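Side-chain contacts in oxalate biosynthetic component 1 (Burkholderia thailandensis, PDB 5IKY), which is a bifunctional, oxalate-producing serine hydrolase with additional lyase activity, serving quorum sensing-dependent oxalogenesis: residues Ile44-Ala49 with Ala235-Pro240; Ala543-Pro546 with Leu551-Ala554; Thr556-Leu561 with Tyr723-Glu728. All coordinates share one frame; numbering follows the deposited sequence.

In the fold
From the N terminus, contact 1 comes first: helix 37-49 meets strand 235-237, closing a loop of 185 residues and tying the N-terminal region to the TIM-barrel-like part, probably the seat of the lyase activity. The chain then runs on to contact 2, where only four residues separate the two segments of the loop between helices 530-541 and 554-560. Contact 3 follows, joining helix 554-560 to helix 715-734 across 161 residues of the cap region. The three lie in series; none nests in or crosses another. Contacts 2 and 3 touch, with centres about 9 Å apart, whereas the centre of contact 1 is about 75 Å from that of contact 2, opposite the molecule's centre.

Contact 1: residues Ile44-Ala49 with Ala235-Pro240; sequences IKALEA and ATLAIP
Leu237 reaches from its strand toward the side of a helix, and one of its two methyl groups does nearly all the touching. That methyl, CD1, lies 3.6 Å from Leu47 CD2. It is almost as near the branch point, with Leu47 CG at 3.7 Å from Leu237 CD1, so the methyl lies against the CG-CD2 arm of the opposing leucine and does not meet it end to end. The two side chains run neither parallel nor perpendicular but at a slant to each other. Their torsions are near twins: each CG stands beside its own backbone N and opposite the carbonyl carbon (chi1 -75° in Leu47, -71° in Leu237). In Leu237 this extends the side chain away from the strand; in Leu47, whose CB does not aim at the strand, it swings the branched end closer. The same CD1 of Leu237 also touches Ala46, whose CB points at the strand and lies 4.0 Å from it. A single methyl thus rests between two consecutive residues of the helix, a small one and a large one. Ile239 approaches more loosely, with its CD1 4.6 Å from Leu47 CD1. The contact is wholly apolar and modest in size, burying 141 Å² in all, and the CA atoms of Ala46 and Leu237 stay 8.4 Å apart, a gap spanned by side chains. Strand 235-237 pairs antiparallel with strand 246-248 in a small hairpin, which belongs to the connection between barrel strand 223-226 and helix 257-270. Ile246 and Ile248 of that hairpin add to the same apolar patch, and Ile27 of strand 26-28 touches both Leu47 and Ile239, so that helix 37-49 packs against the hairpin with an N-terminal strand beside them.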
loop_
_atom_site.group_PDB
_atom_site.type_symbol
_atom_site.label_atom_id
_atom_site.label_comp_id
_atom_site.label_asym_id
_atom_site.label_seq_id
_atom_site.Cartn_x
_atom_site.Cartn_y
_atom_site.Cartn_z
ATOM N N ILE A 44 29.262 -4.280 35.809
ATOM C CA ILE A 44 30.238 -4.533 34.754
ATOM C C ILE A 44 29.956 -5.840 34.017
ATOM O O ILE A 44 29.987 -5.881 32.786
ATOM C CB ILE A 44 31.678 -4.558 35.312
ATOM C CG1 ILE A 44 32.107 -3.151 35.726
ATOM C CG2 ILE A 44 32.648 -5.097 34.275
ATOM C CD1 ILE A 44 33.544 -3.061 36.188
ATOM N N LYS A 45 29.664 -6.903 34.761
ATOM C CA LYS A 45 29.409 -8.197 34.136
ATOM C C LYS A 45 28.098 -8.179 33.356
ATOM O O LYS A 45 27.933 -8.927 32.391
ATOM C CB LYS A 45 29.397 -9.321 35.179
ATOM C CG LYS A 45 28.139 -9.398 36.029
ATOM C CD LYS A 45 28.076 -10.713 36.791
ATOM C CE LYS A 45 28.095 -11.901 35.840
ATOM N NZ LYS A 45 28.008 -13.204 36.558
ATOM N N ALA A 46 27.169 -7.319 33.767
ATOM C CA ALA A 46 25.909 -7.168 33.048
ATOM C C ALA A 46 26.138 -6.401 31.753
ATOM O O ALA A 46 25.548 -6.716 30.721
ATOM C CB ALA A 46 24.876 -6.463 33.912
ATOM N N LEU A 47 27.003 -5.392 31.815
ATOM C CA LEU A 47 27.364 -4.618 30.633
ATOM C C LEU A 47 28.081 -5.489 29.605
ATOM O O LEU A 47 27.734 -5.485 28.422
ATOM C CB LEU A 47 28.243 -3.425 31.016
ATOM C CG LEU A 47 27.553 -2.238 31.694
ATOM C CD1 LEU A 47 28.578 -1.246 32.212
ATOM C CD2 LEU A 47 26.591 -1.556 30.736
ATOM N N GLU A 48 29.076 -6.241 30.065
ATOM C CA GLU A 48 29.883 -7.070 29.176
ATOM C C GLU A 48 29.062 -8.196 28.552
ATOM O O GLU A 48 29.372 -8.666 27.457
ATOM C CB GLU A 48 31.086 -7.642 29.928
ATOM C CG GLU A 48 32.052 -6.581 30.429
ATOM C CD GLU A 48 33.386 -7.153 30.863
ATOM O OE1 GLU A 48 33.396 -8.083 31.695
ATOM O OE2 GLU A 48 34.428 -6.664 30.377
ATOM N N ALA A 49 28.008 -8.615 29.245
ATOM C CA ALA A 49 27.107 -9.635 28.717
ATOM C C ALA A 49 26.207 -9.053 27.633
ATOM O O ALA A 49 25.606 -9.790 26.853
ATOM C CB ALA A 49 26.269 -10.237 29.834
ATOM N N ALA A 235 15.701 -5.403 31.573
ATOM C CA ALA A 235 16.086 -4.577 32.712
ATOM C C ALA A 235 16.881 -3.352 32.270
ATOM O O ALA A 235 17.311 -3.263 31.121
ATOM C CB ALA A 235 16.891 -5.399 33.709
ATOM N N THR A 236 17.066 -2.405 33.187
ATOM C CA THR A 236 17.861 -1.213 32.913
ATOM C C THR A 236 18.932 -1.005 33.979
ATOM O O THR A 236 18.672 -1.160 35.171
ATOM C CB THR A 236 16.987 0.057 32.833
ATOM O OG1 THR A 236 16.146 0.139 33.990
ATOM C CG2 THR A 236 16.119 0.031 31.584
ATOM N N LEU A 237 20.138 -0.657 33.539
ATOM C CA LEU A 237 21.226 -0.337 34.455
ATOM C C LEU A 237 21.304 1.160 34.709
ATOM O O LEU A 237 21.366 1.949 33.768
ATOM C CB LEU A 237 22.565 -0.826 33.902
ATOM C CG LEU A 237 22.831 -2.328 33.877
ATOM C CD1 LEU A 237 24.199 -2.586 33.277
ATOM C CD2 LEU A 237 22.742 -2.904 35.278
ATOM N N ALA A 238 21.304 1.549 35.980
ATOM C CA ALA A 238 21.539 2.940 36.347
ATOM C C ALA A 238 23.028 3.173 36.566
ATOM O O ALA A 238 23.639 2.556 37.437
ATOM C CB ALA A 238 20.752 3.313 37.593
ATOM N N ILE A 239 23.608 4.062 35.767
ATOM C CA ILE A 239 25.028 4.383 35.869
ATOM C C ILE A 239 25.226 5.753 36.525
ATOM O O ILE A 239 24.577 6.727 36.141
ATOM C CB ILE A 239 25.705 4.370 34.480
ATOM C CG1 ILE A 239 25.357 3.084 33.726
ATOM C CG2 ILE A 239 27.211 4.520 34.609
ATOM C CD1 ILE A 239 25.907 1.830 34.366
ATOM N N PRO A 240 26.113 5.828 37.531
ATOM C CA PRO A 240 26.404 7.103 38.200
ATOM C C PRO A 240 26.862 8.184 37.224
ATOM O O PRO A 240 27.752 7.936 36.407
ATOM C CB PRO A 240 27.530 6.738 39.175
ATOM C CG PRO A 240 27.330 5.289 39.448
ATOM C CD PRO A 240 26.818 4.699 38.160
#

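Contact 2: residues Ala543-Pro546 with Leu551-Ala554; sequences AHYP and LVSA
Leu551 and Pro546 open the contact, meeting as the chain comes back on itself. The CB of Leu551 points at the proline ring and lies 3.7 Å from Pro546 CG; farther out, Leu551 CD1 passes Pro546 CG at 4.1 Å. The two side chains cross at about a right angle, and Pro546 CG meets both the root and one branch of the leucine. Next comes Val552, which sends its two methyls to different neighbours. CG1 occupies the slot between the backbone N and the carbonyl carbon (chi1 67°), and Val552 CG1 comes 3.8 Å from Pro546 O, a van der Waals approach of a methyl to a carbonyl oxygen. The other methyl is turned opposite the backbone N and goes to the aromatic ring, Val552 CG2 lying 4.0 Å from Tyr545 CD1. It meets the ring obliquely, at the ortho carbon nearer the valine, while the valine and tyrosine side chains as a whole cross at about a right angle. The arrangement is an interhelical connection, a loop that folds back on itself between helix 530-541 and helix 554-560, its two limbs held together by apolar side chains. Leu721 of helix 715-734 touches both Tyr545 and Val552, and the backbone oxygen of the tyrosine accepts a hydrogen bond from Arg714 NH2. With Ser553 the chain enters helix 554-560: this serine holds the N-cap position, and its hydroxyl is hydrogen-bonded to that of Thr556, three residues on in the first turn. Ala554, the first residue of the helix, turns its methyl to helix 715-734, where Ala554 CB lies 3.6 Å from Glu728 CB.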
loop_
_atom_site.group_PDB
_atom_site.type_symbol
_atom_site.label_atom_id
_atom_site.label_comp_id
_atom_site.label_asym_id
_atom_site.label_seq_id
_atom_site.Cartn_x
_atom_site.Cartn_y
_atom_site.Cartn_z
ATOM N N ALA A 543 -21.088 -16.746 -15.728
ATOM C CA ALA A 543 -20.188 -16.763 -16.881
ATOM C C ALA A 543 -20.895 -16.932 -18.221
ATOM O O ALA A 543 -20.422 -16.433 -19.240
ATOM C CB ALA A 543 -19.153 -17.863 -16.709
ATOM N N HIS A 544 -22.021 -17.634 -18.222
ATOM C CA HIS A 544 -22.699 -17.962 -19.472
ATOM C C HIS A 544 -23.839 -17.009 -19.791
ATOM O O HIS A 544 -24.522 -17.166 -20.804
ATOM C CB HIS A 544 -23.213 -19.397 -19.424
ATOM C CG HIS A 544 -22.121 -20.420 -19.427
ATOM N ND1 HIS A 544 -22.105 -21.495 -18.566
ATOM C CD2 HIS A 544 -21.002 -20.522 -20.182
ATOM C CE1 HIS A 544 -21.022 -22.218 -18.792
ATOM N NE2 HIS A 544 -20.338 -21.652 -19.769
ATOM N N TYR A 545 -24.039 -16.017 -18.931
ATOM C CA TYR A 545 -25.073 -15.019 -19.166
ATOM C C TYR A 545 -24.496 -13.794 -19.861
ATOM O O TYR A 545 -23.410 -13.332 -19.514
ATOM C CB TYR A 545 -25.745 -14.619 -17.849
ATOM C CG TYR A 545 -26.485 -15.755 -17.183
ATOM C CD1 TYR A 545 -27.652 -16.264 -17.739
ATOM C CD2 TYR A 545 -26.018 -16.320 -16.005
ATOM C CE1 TYR A 545 -28.334 -17.305 -17.140
ATOM C CE2 TYR A 545 -26.694 -17.361 -15.397
ATOM C CZ TYR A 545 -27.850 -17.851 -15.971
ATOM O OH TYR A 545 -28.526 -18.885 -15.371
ATOM N N PRO A 546 -25.225 -13.266 -20.855
ATOM C CA PRO A 546 -24.833 -12.042 -21.557
ATOM C C PRO A 546 -25.030 -10.808 -20.685
ATOM O O PRO A 546 -25.915 -10.800 -19.830
ATOM C CB PRO A 546 -25.774 -12.016 -22.761
ATOM C CG PRO A 546 -26.993 -12.724 -22.280
ATOM C CD PRO A 546 -26.489 -13.817 -21.374
ATOM N N LEU A 551 -31.548 -9.567 -22.472
ATOM C CA LEU A 551 -31.402 -11.005 -22.677
ATOM C C LEU A 551 -31.346 -11.817 -21.389
ATOM O O LEU A 551 -31.158 -13.032 -21.429
ATOM C CB LEU A 551 -30.142 -11.290 -23.499
ATOM C CG LEU A 551 -30.049 -10.626 -24.874
ATOM C CD1 LEU A 551 -28.841 -11.155 -25.633
ATOM C CD2 LEU A 551 -31.325 -10.858 -25.662
ATOM N N VAL A 552 -31.507 -11.154 -20.249
ATOM C CA VAL A 552 -31.445 -11.849 -18.967
ATOM C C VAL A 552 -32.241 -11.102 -17.894
ATOM O O VAL A 552 -32.287 -9.870 -17.878
ATOM C CB VAL A 552 -29.977 -12.045 -18.509
ATOM C CG1 VAL A 552 -29.330 -10.710 -18.178
ATOM C CG2 VAL A 552 -29.899 -12.995 -17.324
ATOM N N SER A 553 -32.889 -11.858 -17.012
ATOM C CA SER A 553 -33.714 -11.276 -15.958
ATOM C C SER A 553 -32.978 -11.266 -14.629
ATOM O O SER A 553 -32.042 -12.039 -14.423
ATOM C CB SER A 553 -35.026 -12.047 -15.814
ATOM O OG SER A 553 -34.798 -13.327 -15.249
ATOM N N ALA A 554 -33.414 -10.393 -13.727
ATOM C CA ALA A 554 -32.816 -10.302 -12.399
ATOM C C ALA A 554 -33.064 -11.574 -11.591
ATOM O O ALA A 554 -32.203 -12.008 -10.823
ATOM C CB ALA A 554 -33.352 -9.095 -11.664
#

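Contact 3: residues Thr556-Leu561 with Tyr723-Glu728; sequences TILDAL and YHALRE
Ile557 carries the contact with His724 and Ala725, and its side chain can be followed atom by atom. CB points toward helix 715-734 and lies 4.3 Å from Ala725 CB. The branch methyl CG2, opposite the backbone N, reaches the same alanine, 4.1 Å from Ala725 CB. CG1 takes the other direction, beside the backbone N (chi1 -60°), and carries the terminal methyl out to the histidine. There CD1 lies 4.0 Å from His724 ND1 and 4.1 Å from His724 CB, approaching the ring obliquely from a side chain set about square to that of the histidine. Over one face of that imidazole stands Arg727, with NH1 3.5 Å above the ring plane and displaced toward its rim. One residue along, Leu558 presents its branch point to the alanine, Leu558 CG lying 4.2 Å from Ala725 CB, so the small Ala725 is flanked by two larger residues. Leu687 of helix 682-690 touches Leu558 and Ala725 as well. The axes of the segments 556-560 and 723-728 approach to 9.7 Å and cross at -115°, a steep helix-helix packing within the largely helical cap domain.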
loop_
_atom_site.group_PDB
_atom_site.type_symbol
_atom_site.label_atom_id
_atom_site.label_comp_id
_atom_site.label_asym_id
_atom_site.label_seq_id
_atom_site.Cartn_x
_atom_site.Cartn_y
_atom_site.Cartn_z
ATOM N N THR A 556 -33.251 -14.601 -12.731
ATOM C CA THR A 556 -32.308 -15.607 -13.204
ATOM C C THR A 556 -30.924 -15.369 -12.606
ATOM O O THR A 556 -30.261 -16.304 -12.156
ATOM C CB THR A 556 -32.215 -15.613 -14.743
ATOM O OG1 THR A 556 -33.515 -15.841 -15.300
ATOM C CG2 THR A 556 -31.269 -16.701 -15.220
ATOM N N ILE A 557 -30.498 -14.109 -12.594
ATOM C CA ILE A 557 -29.213 -13.736 -12.012
ATOM C C ILE A 557 -29.171 -14.064 -10.522
ATOM O O ILE A 557 -28.214 -14.669 -10.036
ATOM C CB ILE A 557 -28.921 -12.239 -12.212
ATOM C CG1 ILE A 557 -28.879 -11.901 -13.704
ATOM C CG2 ILE A 557 -27.613 -11.854 -11.543
ATOM C CD1 ILE A 557 -28.695 -10.424 -13.990
ATOM N N LEU A 558 -30.217 -13.663 -9.807
ATOM C CA LEU A 558 -30.327 -13.940 -8.378
ATOM C C LEU A 558 -30.350 -15.439 -8.101
ATOM O O LEU A 558 -29.800 -15.903 -7.103
ATOM C CB LEU A 558 -31.580 -13.283 -7.798
ATOM C CG LEU A 558 -31.514 -11.767 -7.611
ATOM C CD1 LEU A 558 -32.853 -11.225 -7.136
ATOM C CD2 LEU A 558 -30.405 -11.406 -6.637
ATOM N N ASP A 559 -30.989 -16.189 -8.994
ATOM C CA ASP A 559 -31.092 -17.635 -8.852
ATOM C C ASP A 559 -29.720 -18.299 -8.959
ATOM O O ASP A 559 -29.427 -19.262 -8.249
ATOM C CB ASP A 559 -32.040 -18.203 -9.910
ATOM C CG ASP A 559 -32.356 -19.666 -9.686
ATOM O OD1 ASP A 559 -33.080 -19.975 -8.717
ATOM O OD2 ASP A 559 -31.888 -20.504 -10.484
ATOM N N ALA A 560 -28.878 -17.773 -9.840
ATOM C CA ALA A 560 -27.548 -18.336 -10.051
ATOM C C ALA A 560 -26.600 -18.021 -8.893
ATOM O O ALA A 560 -25.604 -18.716 -8.694
ATOM C CB ALA A 560 -26.967 -17.827 -11.362
ATOM N N LEU A 561 -26.913 -16.975 -8.133
ATOM C CA LEU A 561 -26.051 -16.531 -7.039
ATOM C C LEU A 561 -26.479 -17.100 -5.691
ATOM O O LEU A 561 -25.970 -16.685 -4.648
ATOM C CB LEU A 561 -26.038 -15.003 -6.955
ATOM C CG LEU A 561 -25.476 -14.234 -8.146
ATOM C CD1 LEU A 561 -25.628 -12.743 -7.912
ATOM C CD2 LEU A 561 -24.020 -14.600 -8.386
ATOM N N TYR A 723 -25.190 -5.377 -11.001
ATOM C CA TYR A 723 -25.917 -4.116 -10.883
ATOM C C TYR A 723 -27.285 -4.196 -11.548
ATOM O O TYR A 723 -28.199 -3.460 -11.186
ATOM C CB TYR A 723 -25.106 -2.965 -11.478
ATOM C CG TYR A 723 -24.142 -2.349 -10.491
ATOM C CD1 TYR A 723 -24.609 -1.709 -9.350
ATOM C CD2 TYR A 723 -22.769 -2.407 -10.696
ATOM C CE1 TYR A 723 -23.739 -1.150 -8.438
ATOM C CE2 TYR A 723 -21.888 -1.845 -9.789
ATOM C CZ TYR A 723 -22.381 -1.214 -8.663
ATOM O OH TYR A 723 -21.517 -0.650 -7.754
ATOM N N HIS A 724 -27.419 -5.090 -12.523
ATOM C CA HIS A 724 -28.706 -5.338 -13.160
ATOM C C HIS A 724 -29.710 -5.846 -12.131
ATOM O O HIS A 724 -30.817 -5.321 -12.016
ATOM C CB HIS A 724 -28.556 -6.344 -14.301
ATOM C CG HIS A 724 -29.806 -6.555 -15.098
ATOM N ND1 HIS A 724 -30.919 -7.191 -14.589
ATOM C CD2 HIS A 724 -30.114 -6.222 -16.373
ATOM C CE1 HIS A 724 -31.861 -7.233 -15.515
ATOM N NE2 HIS A 724 -31.397 -6.654 -16.607
ATOM N N ALA A 725 -29.310 -6.870 -11.384
ATOM C CA ALA A 725 -30.154 -7.424 -10.333
ATOM C C ALA A 725 -30.331 -6.415 -9.205
ATOM O O ALA A 725 -31.395 -6.333 -8.591
ATOM C CB ALA A 725 -29.560 -8.719 -9.800
ATOM N N LEU A 726 -29.279 -5.646 -8.942
ATOM C CA LEU A 726 -29.299 -4.642 -7.887
ATOM C C LEU A 726 -30.263 -3.516 -8.246
ATOM O O LEU A 726 -30.937 -2.967 -7.377
ATOM C CB LEU A 726 -27.892 -4.090 -7.644
ATOM C CG LEU A 726 -27.551 -3.570 -6.245
ATOM C CD1 LEU A 726 -26.047 -3.605 -6.026
ATOM C CD2 LEU A 726 -28.079 -2.161 -6.030
ATOM N N ARG A 727 -30.325 -3.181 -9.531
ATOM C CA ARG A 727 -31.246 -2.159 -10.012
ATOM C C ARG A 727 -32.691 -2.595 -9.809
ATOM O O ARG A 727 -33.515 -1.835 -9.301
ATOM C CB ARG A 727 -30.997 -1.855 -11.491
ATOM C CG ARG A 727 -31.978 -0.858 -12.095
ATOM C CD ARG A 727 -32.122 -1.064 -13.595
ATOM N NE ARG A 727 -32.275 -2.478 -13.927
ATOM C CZ ARG A 727 -33.393 -3.175 -13.748
ATOM N NH1 ARG A 727 -33.436 -4.459 -14.078
ATOM N NH2 ARG A 727 -34.471 -2.593 -13.240
ATOM N N GLU A 728 -32.985 -3.827 -10.213
ATOM C CA GLU A 728 -34.326 -4.391 -10.102
ATOM C C GLU A 728 -34.832 -4.398 -8.662
ATOM O O GLU A 728 -35.962 -3.992 -8.390
ATOM C CB GLU A 728 -34.344 -5.814 -10.660
ATOM C CG GLU A 728 -35.619 -6.587 -10.366
ATOM C CD GLU A 728 -36.607 -6.536 -11.510
ATOM O OE1 GLU A 728 -36.396 -5.736 -12.446
ATOM O OE2 GLU A 728 -37.594 -7.302 -11.477
#